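Local coordinates for protein aminopeptidase C (Lactobacillus rhamnosus, PDB 4K7C) that probably removes residues from the amino termini of peptides as a papain-like cysteine aminopeptidase of the bleomycin hydrolase type, at residues D120-L123 and D124-K127. Numbering follows the deposited sequence.
Sequences DQPL and DSRK
Pro122 O is gripped twice by Ser125, once through its backbone N and once through its hydroxyl. The amide hydrogen bond, 3.0 Å from Ser125 N to Pro122 O, is fairly straight at hydrogen (157°), yet its donor stands well above the carbonyl plane. The hydroxyl comes in that plane: Ser125 OG lies 2.6 Å from Pro122 O, with a C=O...OG angle of 158°, and it is the donor. It gets there because chi1 of 66° sets OG between Ser125's own backbone N and carbonyl carbon, facing Pro122 O across the turn.

The N-H...O bond closes a type I beta turn, Pro122 to Ser125, at the end of the loop between helix 96-117 and helix 126-133, with Ser125 as the N-cap residue. With an alanine here, Pro122 O would probably keep just the amide N-H of this residue as its grip, and the turn would be less firmly closed. Earlier in the loop, Gln121 O accepts a hydrogen bond from Arg188 NH2.

Van der Waals contacts flank the turn. The CD edge of the proline ring meets Ser125 CB at 4.1 Å, and on its CB side Asp124 OD1 rests 3.5 Å from Pro122 CB. Gln121 reaches alongside Lys127 without bonding to it, OE1 4.3 Å from Lys127 CB; the lysine's ammonium is paired with Glu280. Asp124 O accepts a hydrogen bond from Arg126 NH1 of a second subunit, and Arg126 NH1 makes the reciprocal bond to Asp124 O of that subunit, placing this surface turn at a subunit interface.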
loop_
_atom_site.group_PDB
_atom_site.type_symbol
_atom_site.label_atom_id
_atom_site.label_comp_id
_atom_site.label_asym_id
_atom_site.label_seq_id
_atom_site.Cartn_x
_atom_site.Cartn_y
_atom_site.Cartn_z
ATOM N N ASP A 120 18.637 37.582 37.373
ATOM C CA ASP A 120 18.345 38.942 37.932
ATOM C C ASP A 120 17.472 39.813 36.981
ATOM O O ASP A 120 17.050 40.904 37.331
ATOM C CB ASP A 120 19.672 39.689 38.260
ATOM C CG ASP A 120 20.602 39.825 37.017
ATOM O OD1 ASP A 120 20.452 39.058 36.017
ATOM O OD2 ASP A 120 21.529 40.677 37.049
ATOM N N GLN A 121 17.179 39.305 35.792
ATOM C CA GLN A 121 16.414 40.042 34.812
ATOM C C GLN A 121 14.974 39.567 34.817
ATOM O O GLN A 121 14.651 38.412 35.149
ATOM C CB GLN A 121 17.039 39.905 33.403
ATOM C CG GLN A 121 18.476 40.416 33.302
ATOM C CD GLN A 121 19.172 39.932 32.025
ATOM O OE1 GLN A 121 18.517 39.692 31.008
ATOM N NE2 GLN A 121 20.501 39.780 32.070
ATOM N N PRO A 122 14.052 40.468 34.495
ATOM C CA PRO A 122 12.655 40.088 34.539
ATOM C C PRO A 122 12.375 38.889 33.632
ATOM O O PRO A 122 12.944 38.793 32.512
ATOM C CB PRO A 122 11.931 41.351 34.040
ATOM C CG PRO A 122 12.906 42.456 34.284
ATOM C CD PRO A 122 14.249 41.844 34.022
ATOM N N LEU A 123 11.476 38.042 34.097
ATOM C CA LEU A 123 10.991 36.877 33.336
ATOM C C LEU A 123 10.418 37.194 31.940
ATOM O O LEU A 123 10.590 36.399 30.996
ATOM C CB LEU A 123 9.963 36.149 34.172
ATOM C CG LEU A 123 9.623 34.680 33.975
ATOM C CD1 LEU A 123 10.869 33.741 34.022
ATOM C CD2 LEU A 123 8.574 34.269 35.004
ATOM N N ASP A 124 9.711 38.335 31.852
ATOM C CA ASP A 124 9.169 38.833 30.604
ATOM C C ASP A 124 10.113 39.688 29.747
ATOM O O ASP A 124 9.689 40.288 28.703
ATOM C CB ASP A 124 7.813 39.610 30.880
ATOM C CG ASP A 124 7.974 40.908 31.731
ATOM O OD1 ASP A 124 9.090 41.369 32.046
ATOM O OD2 ASP A 124 6.928 41.440 32.144
ATOM N N SER A 125 11.385 39.791 30.166
ATOM C CA SER A 125 12.359 40.515 29.355
ATOM C C SER A 125 12.641 39.739 28.048
ATOM O O SER A 125 12.476 38.581 27.973
ATOM C CB SER A 125 13.629 40.765 30.138
ATOM O OG SER A 125 14.304 39.551 30.434
ATOM N N ARG A 126 13.008 40.437 27.000
ATOM C CA ARG A 126 13.205 39.827 25.721
ATOM C C ARG A 126 14.223 38.672 25.747
ATOM O O ARG A 126 13.998 37.621 25.133
ATOM C CB ARG A 126 13.593 40.883 24.726
ATOM C CG ARG A 126 13.471 40.417 23.274
ATOM C CD ARG A 126 13.754 41.572 22.350
ATOM N NE ARG A 126 13.649 41.137 20.977
ATOM C CZ ARG A 126 13.868 41.913 19.940
ATOM N NH1 ARG A 126 14.305 43.167 20.096
ATOM N NH2 ARG A 126 13.733 41.426 18.746
ATOM N N LYS A 127 15.316 38.828 26.480
ATOM C CA LYS A 127 16.334 37.780 26.464
ATOM C C LYS A 127 15.889 36.557 27.290
ATOM O O LYS A 127 16.220 35.423 26.934
ATOM C CB LYS A 127 17.681 38.351 26.977
ATOM C CG LYS A 127 18.417 39.199 25.981
ATOM C CD LYS A 127 19.708 39.714 26.657
ATOM C CE LYS A 127 20.353 40.850 25.885
ATOM N NZ LYS A 127 21.627 41.274 26.579
#